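Collagen adhesin (Staphylococcus aureus, PDB 2F68) binds collagen at the staphylococcal cell surface, probably by wrapping two immunoglobulin-like domains around the triple helix in a 'collagen hug'. Local coordinates at residues A[164-169]-A[259-264]; A[170-175]-A[253-258]. All blocks are in the same frame, centred on the assembly; numbering follows the deposited sequence.

Interaction 1: A[164-169]-A[259-264]; sequences TTHVRW and KTKITN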
ATOM      1  N   THR A 164       1.875  -1.580   6.516  1.00 25.97           N
ATOM      2  CA  THR A 164       3.032  -1.201   5.701  1.00 27.09           C
ATOM      3  C   THR A 164       4.144  -2.254   5.716  1.00 26.60           C
ATOM      4  O   THR A 164       5.060  -2.205   4.892  1.00 27.88           O
ATOM      5  CB  THR A 164       3.610   0.177   6.124  1.00 27.71           C
ATOM      6  OG1 THR A 164       4.518   0.649   5.120  1.00 36.10           O
ATOM      7  CG2 THR A 164       4.338   0.088   7.467  1.00 22.53           C
ATOM      8  N   THR A 165       4.055  -3.199   6.650  1.00 26.29           N
ATOM      9  CA  THR A 165       5.091  -4.220   6.834  1.00 26.44           C
ATOM     10  C   THR A 165       5.024  -5.340   5.795  1.00 25.21           C
ATOM     11  O   THR A 165       5.975  -6.111   5.642  1.00 24.98           O
ATOM     12  CB  THR A 165       5.049  -4.832   8.255  1.00 26.08           C
ATOM     13  OG1 THR A 165       3.730  -5.311   8.538  1.00 25.99           O
ATOM     14  CG2 THR A 165       5.449  -3.799   9.302  1.00 28.32           C
ATOM     15  N   HIS A 166       3.900  -5.425   5.085  1.00 24.94           N
ATOM     16  CA  HIS A 166       3.695  -6.456   4.070  1.00 24.94           C
ATOM     17  C   HIS A 166       3.467  -5.869   2.680  1.00 23.64           C
ATOM     18  O   HIS A 166       2.898  -4.785   2.538  1.00 23.96           O
ATOM     19  CB  HIS A 166       2.521  -7.360   4.452  1.00 24.59           C
ATOM     20  CG  HIS A 166       2.812  -8.276   5.599  1.00 27.18           C
ATOM     21  ND1 HIS A 166       2.573  -7.927   6.910  1.00 30.03           N
ATOM     22  CD2 HIS A 166       3.320  -9.530   5.630  1.00 29.36           C
ATOM     23  CE1 HIS A 166       2.922  -8.926   7.700  1.00 31.51           C
ATOM     24  NE2 HIS A 166       3.379  -9.912   6.948  1.00 31.77           N
ATOM     25  N   VAL A 167       3.923  -6.597   1.662  1.00 23.62           N
ATOM     26  CA  VAL A 167       3.681  -6.231   0.269  1.00 22.79           C
ATOM     27  C   VAL A 167       2.834  -7.316  -0.395  1.00 23.00           C
ATOM     28  O   VAL A 167       3.244  -8.478  -0.472  1.00 21.62           O
ATOM     29  CB  VAL A 167       5.000  -6.024  -0.525  1.00 23.44           C
ATOM     30  CG1 VAL A 167       4.705  -5.565  -1.948  1.00 21.64           C
ATOM     31  CG2 VAL A 167       5.905  -5.017   0.172  1.00 25.08           C
ATOM     32  N   ARG A 168       1.648  -6.927  -0.858  1.00 21.75           N
ATOM     33  CA  ARG A 168       0.733  -7.846  -1.532  1.00 21.54           C
ATOM     34  C   ARG A 168       1.202  -8.125  -2.956  1.00 21.62           C
ATOM     35  O   ARG A 168       1.819  -7.269  -3.592  1.00 21.73           O
ATOM     36  CB  ARG A 168      -0.687  -7.274  -1.561  1.00 21.69           C
ATOM     37  CG  ARG A 168      -1.276  -6.953  -0.195  1.00 27.27           C
ATOM     38  CD  ARG A 168      -2.501  -6.066  -0.332  1.00 35.44           C
ATOM     39  NE  ARG A 168      -3.708  -6.819  -0.670  1.00 34.10           N
ATOM     40  CZ  ARG A 168      -4.768  -6.310  -1.296  1.00 32.84           C
ATOM     41  NH1 ARG A 168      -4.783  -5.040  -1.680  1.00 34.64           N
ATOM     42  NH2 ARG A 168      -5.816  -7.081  -1.549  1.00 30.15           N
ATOM     43  N   TRP A 169       0.913  -9.329  -3.442  1.00 20.95           N
ATOM     44  CA  TRP A 169       1.236  -9.718  -4.813  1.00 20.25           C
ATOM     45  C   TRP A 169       0.087 -10.507  -5.431  1.00 19.87           C
ATOM     46  O   TRP A 169      -0.565 -11.299  -4.751  1.00 19.88           O
ATOM     47  CB  TRP A 169       2.524 -10.543  -4.859  1.00 19.59           C
ATOM     48  CG  TRP A 169       3.746  -9.800  -4.398  1.00 19.98           C
ATOM     49  CD1 TRP A 169       4.425  -9.985  -3.228  1.00 19.43           C
ATOM     50  CD2 TRP A 169       4.431  -8.753  -5.098  1.00 18.77           C
ATOM     51  NE1 TRP A 169       5.491  -9.121  -3.155  1.00 18.29           N
ATOM     52  CE2 TRP A 169       5.519  -8.353  -4.290  1.00 18.47           C
ATOM     53  CE3 TRP A 169       4.234  -8.114  -6.331  1.00 17.62           C
ATOM     54  CZ2 TRP A 169       6.408  -7.343  -4.673  1.00 20.76           C
ATOM     55  CZ3 TRP A 169       5.116  -7.107  -6.710  1.00 19.52           C
ATOM     56  CH2 TRP A 169       6.191  -6.734  -5.882  1.00 19.97           C
ATOM     57  N   LYS A 259       1.283 -12.501   0.493  1.00 21.06           N
ATOM     58  CA  LYS A 259       1.916 -11.384   1.191  1.00 22.61           C
ATOM     59  C   LYS A 259       3.376 -11.684   1.516  1.00 22.55           C
ATOM     60  O   LYS A 259       3.718 -12.801   1.911  1.00 23.36           O
ATOM     61  CB  LYS A 259       1.153 -11.046   2.474  1.00 22.85           C
ATOM     62  CG  LYS A 259      -0.257 -10.512   2.251  1.00 28.07           C
ATOM     63  CD  LYS A 259      -0.964 -10.256   3.572  1.00 33.55           C
ATOM     64  CE  LYS A 259      -2.394  -9.787   3.351  1.00 37.06           C
ATOM     65  NZ  LYS A 259      -3.097  -9.527   4.638  1.00 43.36           N
ATOM     66  N   THR A 260       4.228 -10.675   1.344  1.00 22.78           N
ATOM     67  CA  THR A 260       5.652 -10.795   1.648  1.00 23.43           C
ATOM     68  C   THR A 260       6.056  -9.827   2.757  1.00 24.53           C
ATOM     69  O   THR A 260       5.890  -8.611   2.625  1.00 23.84           O
ATOM     70  CB  THR A 260       6.533 -10.554   0.400  1.00 22.48           C
ATOM     71  OG1 THR A 260       6.143  -9.331  -0.238  1.00 25.79           O
ATOM     72  CG2 THR A 260       6.396 -11.706  -0.591  1.00 18.26           C
ATOM     73  N   LYS A 261       6.578 -10.380   3.851  1.00 24.52           N
ATOM     74  CA  LYS A 261       7.023  -9.592   4.999  1.00 25.38           C
ATOM     75  C   LYS A 261       8.315  -8.842   4.679  1.00 26.22           C
ATOM     76  O   LYS A 261       9.299  -9.444   4.246  1.00 26.28           O
ATOM     77  CB  LYS A 261       7.212 -10.496   6.226  1.00 24.73           C
ATOM     78  CG  LYS A 261       7.660  -9.781   7.503  1.00 28.58           C
ATOM     79  CD  LYS A 261       6.511  -9.048   8.186  1.00 31.76           C
ATOM     80  CE  LYS A 261       6.971  -8.372   9.466  1.00 35.58           C
ATOM     81  NZ  LYS A 261       5.850  -7.690  10.169  1.00 40.14           N
ATOM     82  N   ILE A 262       8.294  -7.529   4.898  1.00 26.54           N
ATOM     83  CA  ILE A 262       9.448  -6.671   4.632  1.00 26.32           C
ATOM     84  C   ILE A 262      10.545  -6.881   5.677  1.00 28.43           C
ATOM     85  O   ILE A 262      10.315  -6.716   6.878  1.00 27.20           O
ATOM     86  CB  ILE A 262       9.041  -5.173   4.553  1.00 27.72           C
ATOM     87  CG1 ILE A 262       8.178  -4.922   3.310  1.00 24.02           C
ATOM     88  CG2 ILE A 262      10.275  -4.265   4.551  1.00 26.81           C
ATOM     89  CD1 ILE A 262       7.501  -3.564   3.278  1.00 25.78           C
ATOM     90  N   THR A 263      11.730  -7.259   5.203  1.00 28.86           N
ATOM     91  CA  THR A 263      12.900  -7.437   6.062  1.00 32.00           C
ATOM     92  C   THR A 263      13.820  -6.217   6.004  1.00 32.92           C
ATOM     93  O   THR A 263      14.463  -5.870   6.997  1.00 34.32           O
ATOM     94  CB  THR A 263      13.703  -8.706   5.695  1.00 31.10           C
ATOM     95  OG1 THR A 263      14.024  -8.688   4.298  1.00 34.10           O
ATOM     96  CG2 THR A 263      12.905  -9.965   6.015  1.00 31.59           C
ATOM     97  N   ASN A 264      13.874  -5.576   4.838  1.00 34.21           N
ATOM     98  CA  ASN A 264      14.668  -4.366   4.644  1.00 36.32           C
ATOM     99  C   ASN A 264      13.782  -3.121   4.630  1.00 37.22           C
ATOM    100  O   ASN A 264      13.138  -2.813   3.622  1.00 35.59           O
ATOM    101  CB  ASN A 264      15.498  -4.467   3.357  1.00 36.34           C
ATOM    102  CG  ASN A 264      16.617  -3.436   3.289  1.00 40.49           C
ATOM    103  OD1 ASN A 264      16.928  -2.761   4.272  1.00 45.32           O
ATOM    104  ND2 ASN A 264      17.235  -3.319   2.119  1.00 43.06           N
TER
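Two groups of Thr260 grip the carbonyl oxygen of Val167: Thr260 N donates to Val167 O over 3.0 Å, and the hydroxyl Thr260 OG1 gives its proton to the same oxygen. With OG1 held between the backbone N and the carbonyl carbon (chi1 51°), the hydroxyl leans back over the neighbouring strand, where it also accepts from the indole of Trp169, NE1 to OG1 3.0 Å, in a bent bond (138°) tilted slightly from the ring plane. The threonine therefore meets the indole at its edge, the two side chains nearly at right angles, while Val167 CG1 rests over one indole face, toward its rim. Val167 N returns a bond to Thr260 O, making these two residues a hydrogen-bonded antiparallel pair in the five-stranded sheet of the collagen-binding domain. Their side chains point into the sandwich, where Phe270 and Val295 of the facing sheet close over Val167. Toward the start of strand 166-173 and the end of strand 252-262, Ile262 N reaches Thr165 O at 2.8 Å, nearly along the C=O axis, and Ile262 CD1 packs on Val167 CG2 at 3.8 Å. The other face carries His166 and Lys261, a non-hydrogen-bonded pair. Bent at chi2 (78°), the lysine chain passes obliquely by the imidazole, CD 3.5 Å from His166 NE2, and places NZ 3.5 Å from Thr165 CB. Asp163 accepts from both His166 ND1 and Thr165 OG1, and its negative charge may partly offset that of Lys261. Arg168, paired with Lys259 on this face, forms a salt bridge with Asp158.

Interaction 2: A[170-175]-A[253-258]; sequences FLNINN and SFSINY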
ATOM      1  N   PHE A 170      -0.151 -10.288  -6.722  1.00 20.10           N
ATOM      2  CA  PHE A 170      -1.254 -10.933  -7.431  1.00 20.25           C
ATOM      3  C   PHE A 170      -0.797 -11.578  -8.737  1.00 20.10           C
ATOM      4  O   PHE A 170      -0.239 -10.908  -9.610  1.00 19.91           O
ATOM      5  CB  PHE A 170      -2.377  -9.926  -7.713  1.00 21.09           C
ATOM      6  CG  PHE A 170      -3.073  -9.422  -6.477  1.00 23.68           C
ATOM      7  CD1 PHE A 170      -2.628  -8.271  -5.831  1.00 24.78           C
ATOM      8  CD2 PHE A 170      -4.181 -10.091  -5.966  1.00 25.13           C
ATOM      9  CE1 PHE A 170      -3.271  -7.800  -4.689  1.00 25.38           C
ATOM     10  CE2 PHE A 170      -4.833  -9.626  -4.826  1.00 25.29           C
ATOM     11  CZ  PHE A 170      -4.376  -8.479  -4.186  1.00 25.11           C
ATOM     12  N   LEU A 171      -1.037 -12.881  -8.859  1.00 20.08           N
ATOM     13  CA  LEU A 171      -0.761 -13.621 -10.088  1.00 19.94           C
ATOM     14  C   LEU A 171      -2.065 -13.943 -10.813  1.00 20.47           C
ATOM     15  O   LEU A 171      -2.726 -14.941 -10.515  1.00 18.52           O
ATOM     16  CB  LEU A 171       0.032 -14.902  -9.796  1.00 20.78           C
ATOM     17  CG  LEU A 171       1.564 -14.849  -9.821  1.00 24.79           C
ATOM     18  CD1 LEU A 171       2.130 -14.054  -8.652  1.00 24.83           C
ATOM     19  CD2 LEU A 171       2.135 -16.258  -9.826  1.00 20.74           C
ATOM     20  N   ASN A 172      -2.425 -13.084 -11.761  1.00 20.09           N
ATOM     21  CA  ASN A 172      -3.683 -13.207 -12.494  1.00 20.32           C
ATOM     22  C   ASN A 172      -3.521 -13.990 -13.797  1.00 20.52           C
ATOM     23  O   ASN A 172      -3.056 -13.452 -14.804  1.00 20.02           O
ATOM     24  CB  ASN A 172      -4.281 -11.819 -12.756  1.00 21.15           C
ATOM     25  CG  ASN A 172      -4.559 -11.046 -11.476  1.00 24.23           C
ATOM     26  OD1 ASN A 172      -5.221 -11.544 -10.564  1.00 26.12           O
ATOM     27  ND2 ASN A 172      -4.060  -9.817 -11.409  1.00 26.86           N
ATOM     28  N   ILE A 173      -3.912 -15.263 -13.761  1.00 21.12           N
ATOM     29  CA  ILE A 173      -3.735 -16.179 -14.890  1.00 20.94           C
ATOM     30  C   ILE A 173      -5.058 -16.432 -15.618  1.00 22.53           C
ATOM     31  O   ILE A 173      -6.093 -16.644 -14.981  1.00 21.98           O
ATOM     32  CB  ILE A 173      -3.129 -17.537 -14.435  1.00 21.13           C
ATOM     33  CG1 ILE A 173      -1.989 -17.320 -13.431  1.00 20.37           C
ATOM     34  CG2 ILE A 173      -2.650 -18.346 -15.641  1.00 18.22           C
ATOM     35  CD1 ILE A 173      -1.602 -18.560 -12.640  1.00 22.22           C
ATOM     36  N   ASN A 174      -5.001 -16.411 -16.951  1.00 22.28           N
ATOM     37  CA  ASN A 174      -6.157 -16.654 -17.828  1.00 22.83           C
ATOM     38  C   ASN A 174      -7.380 -15.811 -17.449  1.00 23.26           C
ATOM     39  O   ASN A 174      -8.439 -16.340 -17.104  1.00 23.37           O
ATOM     40  CB  ASN A 174      -6.496 -18.153 -17.886  1.00 22.91           C
ATOM     41  CG  ASN A 174      -7.399 -18.512 -19.061  1.00 23.36           C
ATOM     42  OD1 ASN A 174      -7.568 -17.734 -20.002  1.00 23.20           O
ATOM     43  ND2 ASN A 174      -7.982 -19.705 -19.009  1.00 21.86           N
ATOM     44  N   ASN A 175      -7.212 -14.494 -17.532  1.00 23.38           N
ATOM     45  CA  ASN A 175      -8.218 -13.527 -17.088  1.00 24.24           C
ATOM     46  C   ASN A 175      -9.531 -13.537 -17.873  1.00 25.84           C
ATOM     47  O   ASN A 175     -10.580 -13.183 -17.333  1.00 25.39           O
ATOM     48  CB  ASN A 175      -7.626 -12.115 -17.088  1.00 23.59           C
ATOM     49  CG  ASN A 175      -6.502 -11.955 -16.082  1.00 24.37           C
ATOM     50  OD1 ASN A 175      -6.705 -12.110 -14.878  1.00 21.96           O
ATOM     51  ND2 ASN A 175      -5.311 -11.636 -16.574  1.00 19.22           N
ATOM     52  N   SER A 253     -10.278 -18.820 -14.644  1.00 25.99           N
ATOM     53  CA  SER A 253      -9.343 -17.760 -14.276  1.00 25.91           C
ATOM     54  C   SER A 253      -8.712 -18.061 -12.920  1.00 24.34           C
ATOM     55  O   SER A 253      -9.415 -18.377 -11.959  1.00 23.10           O
ATOM     56  CB  SER A 253     -10.051 -16.402 -14.243  1.00 25.47           C
ATOM     57  OG  SER A 253      -9.134 -15.352 -13.990  1.00 34.42           O
ATOM     58  N   PHE A 254      -7.387 -17.959 -12.852  1.00 23.06           N
ATOM     59  CA  PHE A 254      -6.648 -18.269 -11.629  1.00 23.19           C
ATOM     60  C   PHE A 254      -5.958 -17.032 -11.060  1.00 23.36           C
ATOM     61  O   PHE A 254      -5.034 -16.488 -11.670  1.00 25.27           O
ATOM     62  CB  PHE A 254      -5.623 -19.382 -11.884  1.00 22.41           C
ATOM     63  CG  PHE A 254      -6.234 -20.691 -12.310  1.00 22.67           C
ATOM     64  CD1 PHE A 254      -6.401 -20.990 -13.660  1.00 21.58           C
ATOM     65  CD2 PHE A 254      -6.636 -21.628 -11.363  1.00 23.24           C
ATOM     66  CE1 PHE A 254      -6.964 -22.200 -14.059  1.00 22.55           C
ATOM     67  CE2 PHE A 254      -7.199 -22.842 -11.752  1.00 24.46           C
ATOM     68  CZ  PHE A 254      -7.364 -23.128 -13.103  1.00 20.19           C
ATOM     69  N   SER A 255      -6.417 -16.594  -9.890  1.00 22.53           N
ATOM     70  CA  SER A 255      -5.825 -15.451  -9.200  1.00 22.64           C
ATOM     71  C   SER A 255      -5.082 -15.911  -7.948  1.00 23.21           C
ATOM     72  O   SER A 255      -5.700 -16.325  -6.963  1.00 23.91           O
ATOM     73  CB  SER A 255      -6.898 -14.416  -8.848  1.00 22.92           C
ATOM     74  OG  SER A 255      -6.321 -13.255  -8.272  1.00 24.98           O
ATOM     75  N   ILE A 256      -3.753 -15.842  -7.999  1.00 22.11           N
ATOM     76  CA  ILE A 256      -2.910 -16.277  -6.887  1.00 22.42           C
ATOM     77  C   ILE A 256      -2.333 -15.080  -6.129  1.00 21.86           C
ATOM     78  O   ILE A 256      -1.442 -14.381  -6.621  1.00 22.65           O
ATOM     79  CB  ILE A 256      -1.780 -17.239  -7.350  1.00 21.83           C
ATOM     80  CG1 ILE A 256      -2.372 -18.449  -8.083  1.00 23.32           C
ATOM     81  CG2 ILE A 256      -0.929 -17.691  -6.158  1.00 23.11           C
ATOM     82  CD1 ILE A 256      -1.371 -19.239  -8.907  1.00 23.52           C
ATOM     83  N   ASN A 257      -2.865 -14.856  -4.931  1.00 21.07           N
ATOM     84  CA  ASN A 257      -2.400 -13.798  -4.040  1.00 21.88           C
ATOM     85  C   ASN A 257      -1.317 -14.326  -3.098  1.00 21.02           C
ATOM     86  O   ASN A 257      -1.163 -15.540  -2.951  1.00 20.28           O
ATOM     87  CB  ASN A 257      -3.589 -13.231  -3.248  1.00 22.27           C
ATOM     88  CG  ASN A 257      -3.200 -12.085  -2.322  1.00 28.04           C
ATOM     89  OD1 ASN A 257      -3.469 -12.130  -1.121  1.00 31.03           O
ATOM     90  ND2 ASN A 257      -2.567 -11.055  -2.874  1.00 25.87           N
ATOM     91  N   TYR A 258      -0.548 -13.414  -2.502  1.00 19.64           N
ATOM     92  CA  TYR A 258       0.352 -13.725  -1.380  1.00 20.48           C
ATOM     93  C   TYR A 258       1.024 -12.476  -0.812  1.00 21.50           C
ATOM     94  O   TYR A 258       1.301 -11.520  -1.541  1.00 21.46           O
ATOM     95  CB  TYR A 258       1.397 -14.793  -1.740  1.00 20.42           C
ATOM     96  CG  TYR A 258       2.331 -14.436  -2.875  1.00 18.85           C
ATOM     97  CD1 TYR A 258       3.538 -13.781  -2.632  1.00 19.06           C
ATOM     98  CD2 TYR A 258       2.019 -14.776  -4.190  1.00 19.51           C
ATOM     99  CE1 TYR A 258       4.404 -13.461  -3.670  1.00 18.22           C
ATOM    100  CE2 TYR A 258       2.878 -14.458  -5.235  1.00 22.21           C
ATOM    101  CZ  TYR A 258       4.067 -13.802  -4.968  1.00 20.61           C
ATOM    102  OH  TYR A 258       4.919 -13.488  -6.000  1.00 22.64           O
TER
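The amide of Asn257 lies over one face of the Phe170 ring, the two side chains running alongside each other with their planes 28° apart. Asn257 ND2 does the touching, 3.3 Å from Phe170 CE2 and displaced toward the rim of the ring. Asn257 CG stands anti to the backbone N (chi1 -178°), which carries the amide across to the aromatic face; ND2 also has a weak hydrogen bond to Trp169 O. Further along this side of the sheet, Ser255 OG donates to Asn172 OD1 over 3.1 Å, almost in line with the amide C=O. The strands 166-173 and 252-262 are central neighbours in the antiparallel sheet of the collagen-binding domain, and the short segments here run at 172°. Leu171 with Ile256 and Ile173 with Phe254 form hydrogen-bonded pairs, each joined by two backbone bonds; Leu171 N to Ile256 O is 2.7 Å. Their side chains enter the sandwich interior. Ile173 and Ile256 lie obliquely to each other and meet through their CD1 methyls at 3.8 Å, whereas Leu171 and Ile256 touch at their CB atoms. From Leu171, CD1 reaches the edge of the Tyr258 ring, 3.5 Å from CE2. The Tyr258 hydroxyl is hydrogen-bonded to Asn272 of the facing sheet. Beyond the last pair the chain turns at Asn174, whose side-chain ND2 is bonded to Gly249 O and whose OD1 is bonded to Ser178 N; there Ser253 OG lies near both Asn174 O and Ile173 O, any bond to either being weak.

Interactions 1 and 2 are consecutive lengths of one antiparallel pairing between strands 166-173 and 252-262, with centres about 18 Å apart. The register runs unbroken between them: Trp169 N lies 2.9 Å from Tyr258 O, a probable backbone hydrogen bond. The Trp169 and Tyr258 rings also meet, their planes about 35° apart, so one ring from each contact joins the two in the sandwich interior. Strand 194-207 pairs along strand 252-262, and strand 154-156 borders strand 166-173. Both contacts belong to the collagen-binding domain, and the face bearing His166, Arg168, Phe170 and Asn172 is turned away from the sandwich interior in both.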